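Local structure of LytB (Plasmodium falciparum, 4N7B) at residues Cys315-Lys320 and Pro518-Pro523; Cys356-Glu361 and Leu369-Asn374; Lys425-Cys430 and Tyr449-Arg454. The protein reduces (E)-4-hydroxy-3-methylbut-2-enyl diphosphate to isopentenyl and dimethylallyl diphosphate in the last step of the apicoplast DOXP/MEP pathway, using an iron-sulfur cluster. All coordinates share one frame; numbering follows the deposited sequence.

Contact 1: Cys315-Lys320 and Pro518-Pro523; sequences CPLVNK and PKWKLP. With F3S (Fe3-s4 cluster), chain B.
The indole of W520 lies over the pyrrolidine ring of P316. P316 CG sits above the six-membered ring of W520, 3.8 Å from its centroid and 17° off the normal. This is a CH-pi contact over the face. On the opposite face P518 CB of the same loop lies nearer the rim, so the two prolines sandwich the indole. L317 meets a different part of W520. L317 CD1 comes to the ring edge, in plane, 3.6 Å from W520 CH2. C315 SG makes an oblique sulfur-aromatic contact, 3.7 Å from W520 CZ3.

That sulfur has two further roles. C315 SG binds the iron FE3 of the Fe3-S4 cluster at 2.3 Å. C315 SG also accepts a hydrogen bond from L317 N at 3.5 Å and 165°, which caps the helix starting at P316. C315 turns its sulfur anti to the backbone N (chi1 -179°), where it can reach both the iron and the first turn of the helix. The N-H of L317 helps hold the sulfur in place.

Around the contact, W520 also touches K232, and L317 touches the cluster ligand C413 and Y414. The loop between strand 506-511 and helix 524-533 thus packs its tryptophan beside one of the three cysteine ligands. Three cysteines round a central cluster mark the iron-sulfur site of the IspH (LytB) family.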
loop_
_atom_site.group_PDB
_atom_site.type_symbol
_atom_site.label_atom_id
_atom_site.label_comp_id
_atom_site.label_asym_id
_atom_site.label_seq_id
_atom_site.Cartn_x
_atom_site.Cartn_y
_atom_site.Cartn_z
ATOM N N CYS A 315 7.917 2.072 -4.492
ATOM C CA CYS A 315 8.388 1.818 -3.142
ATOM C C CYS A 315 9.508 0.769 -3.117
ATOM O O CYS A 315 9.376 -0.293 -3.721
ATOM C CB CYS A 315 7.238 1.340 -2.257
ATOM S SG CYS A 315 7.832 1.042 -0.574
ATOM N N PRO A 316 10.609 1.056 -2.407
ATOM C CA PRO A 316 11.717 0.095 -2.308
ATOM C C PRO A 316 11.286 -1.309 -1.891
ATOM O O PRO A 316 11.965 -2.276 -2.263
ATOM C CB PRO A 316 12.621 0.714 -1.246
ATOM C CG PRO A 316 12.374 2.228 -1.378
ATOM C CD PRO A 316 10.912 2.339 -1.747
ATOM N N LEU A 317 10.199 -1.428 -1.131
ATOM C CA LEU A 317 9.778 -2.734 -0.611
ATOM C C LEU A 317 8.870 -3.438 -1.603
ATOM O O LEU A 317 8.664 -4.653 -1.516
ATOM C CB LEU A 317 9.099 -2.603 0.768
ATOM C CG LEU A 317 9.986 -1.942 1.849
ATOM C CD1 LEU A 317 9.190 -1.695 3.135
ATOM C CD2 LEU A 317 11.217 -2.788 2.145
ATOM N N VAL A 318 8.340 -2.677 -2.560
ATOM C CA VAL A 318 7.714 -3.278 -3.740
ATOM C C VAL A 318 8.832 -3.698 -4.698
ATOM O O VAL A 318 8.822 -4.810 -5.225
ATOM C CB VAL A 318 6.736 -2.308 -4.440
ATOM C CG1 VAL A 318 6.358 -2.818 -5.821
ATOM C CG2 VAL A 318 5.496 -2.115 -3.593
ATOM N N ASN A 319 9.827 -2.834 -4.886
ATOM C CA ASN A 319 10.948 -3.193 -5.740
ATOM C C ASN A 319 11.619 -4.458 -5.223
ATOM O O ASN A 319 12.108 -5.281 -5.998
ATOM C CB ASN A 319 11.960 -2.063 -5.818
ATOM C CG ASN A 319 13.132 -2.401 -6.712
ATOM O OD1 ASN A 319 12.997 -2.474 -7.932
ATOM N ND2 ASN A 319 14.298 -2.590 -6.110
ATOM N N LYS A 320 11.644 -4.610 -3.905
ATOM C CA LYS A 320 12.204 -5.801 -3.291
ATOM C C LYS A 320 11.549 -7.048 -3.880
ATOM O O LYS A 320 12.233 -7.979 -4.291
ATOM C CB LYS A 320 11.958 -5.741 -1.798
ATOM C CG LYS A 320 12.324 -6.966 -1.018
ATOM C CD LYS A 320 11.855 -6.726 0.414
ATOM C CE LYS A 320 12.348 -7.757 1.386
ATOM N NZ LYS A 320 11.502 -7.763 2.618
ATOM N N PRO A 518 11.955 4.112 7.763
ATOM C CA PRO A 518 13.123 4.007 6.884
ATOM C C PRO A 518 13.602 5.379 6.435
ATOM O O PRO A 518 12.804 6.311 6.297
ATOM C CB PRO A 518 12.590 3.234 5.681
ATOM C CG PRO A 518 11.426 2.475 6.203
ATOM C CD PRO A 518 10.817 3.334 7.262
ATOM N N LYS A 519 14.902 5.486 6.197
ATOM C CA LYS A 519 15.511 6.726 5.781
ATOM C C LYS A 519 15.728 6.726 4.278
ATOM O O LYS A 519 16.778 7.105 3.781
ATOM C CB LYS A 519 16.817 6.921 6.543
ATOM C CG LYS A 519 16.557 7.478 7.915
ATOM C CD LYS A 519 17.491 6.912 8.965
ATOM C CE LYS A 519 17.190 7.514 10.337
ATOM N NZ LYS A 519 17.110 9.009 10.290
ATOM N N TRP A 520 14.712 6.328 3.535
ATOM C CA TRP A 520 14.832 6.358 2.091
ATOM C C TRP A 520 14.953 7.798 1.582
ATOM O O TRP A 520 14.298 8.699 2.082
ATOM C CB TRP A 520 13.629 5.671 1.464
ATOM C CG TRP A 520 13.433 4.253 1.961
ATOM C CD1 TRP A 520 14.386 3.411 2.467
ATOM C CD2 TRP A 520 12.199 3.532 2.006
ATOM N NE1 TRP A 520 13.818 2.202 2.815
ATOM C CE2 TRP A 520 12.477 2.253 2.537
ATOM C CE3 TRP A 520 10.885 3.842 1.639
ATOM C CZ2 TRP A 520 11.493 1.296 2.722
ATOM C CZ3 TRP A 520 9.902 2.878 1.817
ATOM C CH2 TRP A 520 10.216 1.619 2.350
ATOM N N LYS A 521 15.805 8.002 0.588
ATOM C CA LYS A 521 15.891 9.285 -0.094
ATOM C C LYS A 521 15.047 9.220 -1.366
ATOM O O LYS A 521 14.541 8.158 -1.715
ATOM C CB LYS A 521 17.350 9.590 -0.438
ATOM C CG LYS A 521 18.207 9.919 0.777
ATOM C CD LYS A 521 19.603 10.356 0.360
ATOM C CE LYS A 521 20.241 11.307 1.386
ATOM N NZ LYS A 521 20.853 10.623 2.571
ATOM N N LEU A 522 14.902 10.339 -2.066
ATOM C CA LEU A 522 14.211 10.340 -3.352
ATOM C C LEU A 522 15.012 9.565 -4.397
ATOM O O LEU A 522 16.208 9.328 -4.221
ATOM C CB LEU A 522 13.984 11.775 -3.830
ATOM C CG LEU A 522 13.117 12.632 -2.899
ATOM C CD1 LEU A 522 13.083 14.053 -3.378
ATOM C CD2 LEU A 522 11.691 12.071 -2.798
ATOM N N PRO A 523 14.356 9.169 -5.499
ATOM C CA PRO A 523 15.024 8.462 -6.600
ATOM C C PRO A 523 16.297 9.184 -7.024
ATOM O O PRO A 523 16.302 10.404 -7.138
ATOM C CB PRO A 523 13.973 8.481 -7.716
ATOM C CG PRO A 523 12.663 8.494 -6.971
ATOM C CD PRO A 523 12.924 9.379 -5.771
HETATM FE FE1 F3S B . 3.967 1.820 2.005
HETATM FE FE3 F3S B . 5.878 0.616 0.538
HETATM FE FE4 F3S B . 4.398 -0.745 2.320
HETATM S S1 F3S B . 4.311 2.000 -0.152
HETATM S S2 F3S B . 2.418 0.269 2.395
HETATM S S3 F3S B . 5.853 0.872 2.712
HETATM S S4 F3S B . 5.075 -1.443 0.348
#

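Contact 2: Cys356-Glu361 and Leu369-Asn374; sequences CTHIVE and LNFPLN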
loop_
_atom_site.group_PDB
_atom_site.type_symbol
_atom_site.label_atom_id
_atom_site.label_comp_id
_atom_site.label_asym_id
_atom_site.label_seq_id
_atom_site.Cartn_x
_atom_site.Cartn_y
_atom_site.Cartn_z
ATOM N N CYS A 356 6.662 -17.734 -15.959
ATOM C CA CYS A 356 6.952 -18.714 -14.919
ATOM C C CYS A 356 6.347 -18.300 -13.575
ATOM O O CYS A 356 6.717 -18.833 -12.534
ATOM C CB CYS A 356 8.462 -18.955 -14.799
ATOM S SG CYS A 356 9.354 -17.521 -14.200
ATOM N N THR A 357 5.398 -17.369 -13.602
ATOM C CA THR A 357 4.725 -16.948 -12.380
ATOM C C THR A 357 3.257 -17.395 -12.372
ATOM O O THR A 357 2.607 -17.492 -13.422
ATOM C CB THR A 357 4.808 -15.420 -12.159
ATOM O OG1 THR A 357 6.179 -15.021 -12.032
ATOM C CG2 THR A 357 4.061 -15.022 -10.893
ATOM N N HIS A 358 2.751 -17.687 -11.179
ATOM C CA HIS A 358 1.373 -18.128 -11.000
ATOM C C HIS A 358 0.738 -17.382 -9.855
ATOM O O HIS A 358 1.184 -17.480 -8.719
ATOM C CB HIS A 358 1.356 -19.619 -10.709
ATOM C CG HIS A 358 2.204 -20.411 -11.651
ATOM N ND1 HIS A 358 1.671 -21.227 -12.625
ATOM C CD2 HIS A 358 3.551 -20.486 -11.785
ATOM C CE1 HIS A 358 2.655 -21.782 -13.312
ATOM N NE2 HIS A 358 3.804 -21.350 -12.824
ATOM N N ILE A 359 -0.306 -16.623 -10.140
ATOM C CA ILE A 359 -0.930 -15.842 -9.095
ATOM C C ILE A 359 -1.943 -16.660 -8.319
ATOM O O ILE A 359 -2.791 -17.309 -8.913
ATOM C CB ILE A 359 -1.651 -14.630 -9.683
ATOM C CG1 ILE A 359 -0.643 -13.733 -10.397
ATOM C CG2 ILE A 359 -2.367 -13.856 -8.568
ATOM C CD1 ILE A 359 -1.267 -12.563 -11.118
ATOM N N VAL A 360 -1.882 -16.615 -6.992
ATOM C CA VAL A 360 -2.974 -17.179 -6.210
ATOM C C VAL A 360 -3.642 -16.104 -5.362
ATOM O O VAL A 360 -2.978 -15.378 -4.626
ATOM C CB VAL A 360 -2.532 -18.408 -5.357
ATOM C CG1 VAL A 360 -1.446 -19.186 -6.081
ATOM C CG2 VAL A 360 -2.079 -18.006 -4.004
ATOM N N GLU A 361 -4.960 -15.969 -5.495
ATOM C CA GLU A 361 -5.684 -15.037 -4.635
ATOM C C GLU A 361 -6.483 -15.743 -3.553
ATOM O O GLU A 361 -7.028 -15.097 -2.656
ATOM C CB GLU A 361 -6.585 -14.084 -5.428
ATOM C CG GLU A 361 -6.993 -14.540 -6.778
ATOM C CD GLU A 361 -7.938 -13.553 -7.459
ATOM O OE1 GLU A 361 -7.834 -12.336 -7.189
ATOM O OE2 GLU A 361 -8.791 -13.998 -8.265
ATOM N N LEU A 369 -2.807 -25.788 -8.543
ATOM C CA LEU A 369 -1.406 -25.784 -8.951
ATOM C C LEU A 369 -0.865 -27.199 -9.143
ATOM O O LEU A 369 -1.060 -28.069 -8.296
ATOM C CB LEU A 369 -0.544 -25.070 -7.916
ATOM C CG LEU A 369 -0.760 -23.570 -7.777
ATOM C CD1 LEU A 369 0.137 -23.044 -6.673
ATOM C CD2 LEU A 369 -0.466 -22.868 -9.099
ATOM N N ASN A 370 -0.164 -27.416 -10.250
ATOM C CA ASN A 370 0.528 -28.678 -10.475
ATOM C C ASN A 370 1.920 -28.458 -11.016
ATOM O O ASN A 370 2.114 -27.666 -11.938
ATOM C CB ASN A 370 -0.260 -29.567 -11.433
ATOM C CG ASN A 370 -1.394 -30.282 -10.743
ATOM O OD1 ASN A 370 -1.188 -31.322 -10.115
ATOM N ND2 ASN A 370 -2.599 -29.725 -10.843
ATOM N N PHE A 371 2.883 -29.165 -10.435
ATOM C CA PHE A 371 4.277 -29.065 -10.849
ATOM C C PHE A 371 4.952 -30.414 -10.718
ATOM O O PHE A 371 4.622 -31.189 -9.823
ATOM C CB PHE A 371 5.043 -28.074 -9.972
ATOM C CG PHE A 371 4.500 -26.675 -10.010
ATOM C CD1 PHE A 371 4.790 -25.835 -11.068
ATOM C CD2 PHE A 371 3.709 -26.200 -8.981
ATOM C CE1 PHE A 371 4.301 -24.541 -11.100
ATOM C CE2 PHE A 371 3.210 -24.911 -9.011
ATOM C CZ PHE A 371 3.504 -24.080 -10.075
ATOM N N PRO A 372 5.914 -30.695 -11.606
ATOM C CA PRO A 372 6.802 -31.845 -11.417
ATOM C C PRO A 372 7.403 -31.823 -10.019
ATOM O O PRO A 372 7.492 -30.762 -9.391
ATOM C CB PRO A 372 7.886 -31.621 -12.469
ATOM C CG PRO A 372 7.215 -30.832 -13.540
ATOM C CD PRO A 372 6.235 -29.940 -12.830
ATOM N N LEU A 373 7.817 -32.986 -9.537
ATOM C CA LEU A 373 8.240 -33.128 -8.151
ATOM C C LEU A 373 9.621 -32.524 -7.897
ATOM O O LEU A 373 9.963 -32.178 -6.764
ATOM C CB LEU A 373 8.245 -34.607 -7.774
ATOM C CG LEU A 373 8.346 -34.859 -6.274
ATOM C CD1 LEU A 373 7.084 -34.357 -5.573
ATOM C CD2 LEU A 373 8.586 -36.338 -6.009
ATOM N N ASN A 374 10.408 -32.394 -8.959
ATOM C CA ASN A 374 11.766 -31.874 -8.858
ATOM C C ASN A 374 11.801 -30.352 -8.995
ATOM O O ASN A 374 12.867 -29.731 -8.913
ATOM C CB ASN A 374 12.654 -32.515 -9.935
ATOM C CG ASN A 374 12.221 -32.152 -11.351
ATOM O OD1 ASN A 374 11.105 -31.679 -11.569
ATOM N ND2 ASN A 374 13.105 -32.381 -12.322
#
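H358 and F371 form a T-shaped aromatic pair. The edge of F371 points at the face of the H358 imidazole. Their planes stand at 86° and the centroids are 5.1 Å apart. F371 CZ lies over the centre of the imidazole, 3.9 Å above its plane. F371 CE1 comes 3.7 Å from H358 NE2. The two side chains approach from opposite directions. With the planes nearly perpendicular, the phenyl presents its CE1-CZ edge to the imidazole.

The remaining contacts are aliphatic. L369 reaches the strand with both methyls of its forked end. L369 CD2 lies 4.1 Å from H358 CB, at the root of the imidazole. L369 CD1 lies 4.2 Å from V360 CG1. With chi1 at -68°, L369 CG is anti to the carbonyl carbon, and the fork is directed at the strand. H358 and V360 are two residues apart on strand 357-360, and their CB atoms both point toward the 369-374 loop. L369 spans the two of them, while F371 meets H358 alone. L369 also touches L397 and F401, and V360 touches I393. Helix 387-400 thus joins the apolar cluster.

The polar interactions belong to the surroundings. H358 NE2 is hydrogen-bonded to D334 of the neighbouring strand 334-338, and F371 also touches D334. The backbone carbonyl of L369 is bonded to K400. Strand 357-360 is an outer strand of its parallel sheet, and the loop leads from helix 363-368 to strand 377-381.

The bond to D334 would help fix the rotation of the imidazole. The carboxylate would probably also polarise the ring and favour a proton on it. The F371 edge packs on the imidazole face while NE2 keeps its polar partner.

Contact 3: Lys425-Cys430 and Tyr449-Arg454; sequences KICTKC and YSSQIR. With SO4 (sulfate ion), chain D.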
loop_
_atom_site.group_PDB
_atom_site.type_symbol
_atom_site.label_atom_id
_atom_site.label_comp_id
_atom_site.label_asym_id
_atom_site.label_seq_id
_atom_site.Cartn_x
_atom_site.Cartn_y
_atom_site.Cartn_z
ATOM N N LYS A 425 -4.276 -5.355 18.515
ATOM C CA LYS A 425 -4.053 -5.380 19.968
ATOM C C LYS A 425 -5.120 -4.635 20.741
ATOM O O LYS A 425 -5.527 -5.066 21.815
ATOM C CB LYS A 425 -2.718 -4.738 20.328
ATOM C CG LYS A 425 -1.651 -5.721 20.715
ATOM C CD LYS A 425 -0.285 -5.046 20.717
ATOM C CE LYS A 425 0.785 -5.979 20.192
ATOM N NZ LYS A 425 2.109 -5.299 20.164
ATOM N N ILE A 426 -5.569 -3.509 20.187
ATOM C CA ILE A 426 -6.504 -2.642 20.888
ATOM C C ILE A 426 -7.972 -2.845 20.478
ATOM O O ILE A 426 -8.849 -2.643 21.306
ATOM C CB ILE A 426 -6.127 -1.135 20.732
ATOM C CG1 ILE A 426 -6.981 -0.262 21.645
ATOM C CG2 ILE A 426 -6.341 -0.680 19.317
ATOM C CD1 ILE A 426 -6.916 -0.644 23.119
ATOM N N CYS A 427 -8.254 -3.255 19.238
ATOM C CA CYS A 427 -9.649 -3.244 18.764
ATOM C C CYS A 427 -10.595 -4.056 19.671
ATOM O O CYS A 427 -11.762 -3.716 19.795
ATOM C CB CYS A 427 -9.768 -3.704 17.298
ATOM S SG CYS A 427 -9.408 -5.439 17.077
ATOM N N THR A 428 -10.098 -5.092 20.341
ATOM C CA THR A 428 -10.977 -5.953 21.144
ATOM C C THR A 428 -11.396 -5.371 22.485
ATOM O O THR A 428 -12.154 -6.001 23.203
ATOM C CB THR A 428 -10.367 -7.359 21.368
ATOM O OG1 THR A 428 -9.083 -7.240 21.989
ATOM C CG2 THR A 428 -10.216 -8.061 20.032
ATOM N N LYS A 429 -10.914 -4.177 22.823
ATOM C CA LYS A 429 -11.430 -3.431 23.974
ATOM C C LYS A 429 -12.556 -2.506 23.526
ATOM O O LYS A 429 -13.198 -1.853 24.342
ATOM C CB LYS A 429 -10.325 -2.561 24.583
ATOM C CG LYS A 429 -9.504 -3.259 25.635
ATOM C CD LYS A 429 -8.122 -3.626 25.111
ATOM C CE LYS A 429 -7.706 -5.014 25.592
ATOM N NZ LYS A 429 -7.670 -5.113 27.082
ATOM N N CYS A 430 -12.759 -2.431 22.213
ATOM C CA CYS A 430 -13.637 -1.428 21.600
ATOM C C CYS A 430 -14.945 -2.011 21.036
ATOM O O CYS A 430 -15.058 -3.209 20.822
ATOM C CB CYS A 430 -12.888 -0.716 20.480
ATOM S SG CYS A 430 -11.377 0.191 21.045
ATOM N N TYR A 449 -10.831 -5.264 7.830
ATOM C CA TYR A 449 -11.024 -6.707 7.905
ATOM C C TYR A 449 -10.374 -7.294 9.154
ATOM O O TYR A 449 -10.929 -8.185 9.786
ATOM C CB TYR A 449 -10.423 -7.330 6.662
ATOM C CG TYR A 449 -10.502 -8.829 6.538
ATOM C CD1 TYR A 449 -11.670 -9.448 6.120
ATOM C CD2 TYR A 449 -9.391 -9.621 6.778
ATOM C CE1 TYR A 449 -11.736 -10.826 5.953
ATOM C CE2 TYR A 449 -9.446 -10.991 6.622
ATOM C CZ TYR A 449 -10.632 -11.589 6.209
ATOM O OH TYR A 449 -10.689 -12.952 6.047
ATOM N N SER A 450 -9.190 -6.800 9.505
ATOM C CA SER A 450 -8.469 -7.318 10.670
ATOM C C SER A 450 -9.310 -7.168 11.923
ATOM O O SER A 450 -9.334 -8.051 12.769
ATOM C CB SER A 450 -7.136 -6.569 10.865
ATOM O OG SER A 450 -6.251 -6.789 9.778
ATOM N N SER A 451 -9.989 -6.031 12.057
ATOM C CA SER A 451 -10.881 -5.807 13.199
ATOM C C SER A 451 -12.113 -6.709 13.146
ATOM O O SER A 451 -12.566 -7.223 14.172
ATOM C CB SER A 451 -11.317 -4.341 13.222
ATOM O OG SER A 451 -12.283 -4.077 14.230
ATOM N N GLN A 452 -12.688 -6.885 11.957
ATOM C CA GLN A 452 -13.931 -7.651 11.850
ATOM C C GLN A 452 -13.753 -9.124 12.195
ATOM O O GLN A 452 -14.603 -9.699 12.884
ATOM C CB GLN A 452 -14.529 -7.536 10.455
ATOM C CG GLN A 452 -15.013 -6.157 10.113
ATOM C CD GLN A 452 -15.390 -6.047 8.656
ATOM O OE1 GLN A 452 -14.633 -6.458 7.780
ATOM N NE2 GLN A 452 -16.570 -5.526 8.386
ATOM N N ILE A 453 -12.689 -9.759 11.708
ATOM C CA ILE A 453 -12.499 -11.182 12.016
ATOM C C ILE A 453 -12.124 -11.353 13.490
ATOM O O ILE A 453 -12.084 -12.475 14.006
ATOM C CB ILE A 453 -11.443 -11.850 11.120
ATOM C CG1 ILE A 453 -10.088 -11.175 11.284
ATOM C CG2 ILE A 453 -11.844 -11.733 9.665
ATOM C CD1 ILE A 453 -8.998 -11.927 10.547
ATOM N N ARG A 454 -11.877 -10.230 14.171
ATOM C CA ARG A 454 -11.689 -10.244 15.625
ATOM C C ARG A 454 -12.995 -9.818 16.339
ATOM O O ARG A 454 -13.008 -9.502 17.530
ATOM C CB ARG A 454 -10.465 -9.404 16.011
ATOM C CG ARG A 454 -9.191 -10.242 16.161
ATOM C CD ARG A 454 -7.822 -9.405 16.000
ATOM N NE ARG A 454 -7.561 -9.396 14.577
ATOM C CZ ARG A 454 -6.634 -10.097 13.944
ATOM N NH1 ARG A 454 -5.747 -10.830 14.586
ATOM N NH2 ARG A 454 -6.590 -10.015 12.628
HETATM S S SO4 D . -4.309 -11.782 17.702
HETATM O O1 SO4 D . -3.498 -12.120 18.870
HETATM O O2 SO4 D . -5.192 -10.665 18.026
HETATM O O3 SO4 D . -3.434 -11.408 16.594
HETATM O O4 SO4 D . -5.111 -12.943 17.322
#
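With chi1 at 69°, C427 turns SG between its own backbone N and carbonyl carbon and lays it beside R454, where C427 SG packs 4.2 Å from R454 CB. S451 holds its hydroxyl anti to the backbone N (chi1 175°), which brings S451 OG to 4.0 Å from C427 CB. The setting is a helix-strand-helix run, 414-427, 432-436 and 442-452. Strand 432-436, helix 442-452 and strand 458-461 form a beta-alpha-beta crossover in the five-stranded parallel sheet. The contact joins the C-terminal ends of the two helices.

C427 is buried and its CB points toward the second helix. T428 adds a methyl, with T428 CG2 4.0 Å from R454 O. The contact across is thus made by van der Waals packing. The type I turn from C427 to C430 carries the chain away from the helix.

S451 OG has its polar partners outside the two segments. It is hydrogen-bonded to the carbonyl of V456 and to the hydroxyl of T433.

R454 bends back over its own helix end. R454 NE donates to S450 O at 2.9 Å and 167°, with that oxygen nearly in the guanidinium plane. NH2 adds a weak bond to the same carbonyl and forms a salt bridge with D388. These partners would limit rotation of the guanidinium.

NH1 faces a sulfate ion, probably from the crystallisation liquor. The bond from R454 NH1 to sulfate O2 is long and weak at 3.5 Å. Sulfate O3 lies near the guanidinium plane, at its edge, 3.1 Å from R454 NH1.

From the N terminus, the chain first reaches C315-K320, the opening half of contact 1. Its partner P518-P523 comes only after almost 200 further residues, close to the C terminus. Contacts 2 and 3 both fall within this long loop. Contact 2 closes first, round helix 363-368, at the edge of the sheet containing strands 334-338 and 377-381. Contact 3 follows in series, round strand 432-436 and the first part of helix 442-452, and pairs two helices beside the five-stranded sheet. No contact crosses another. Contact 1 ties the loop before helix 524-533 to the cluster site. The three contacts lie about 29 to 34 Å apart between centres, and none touch.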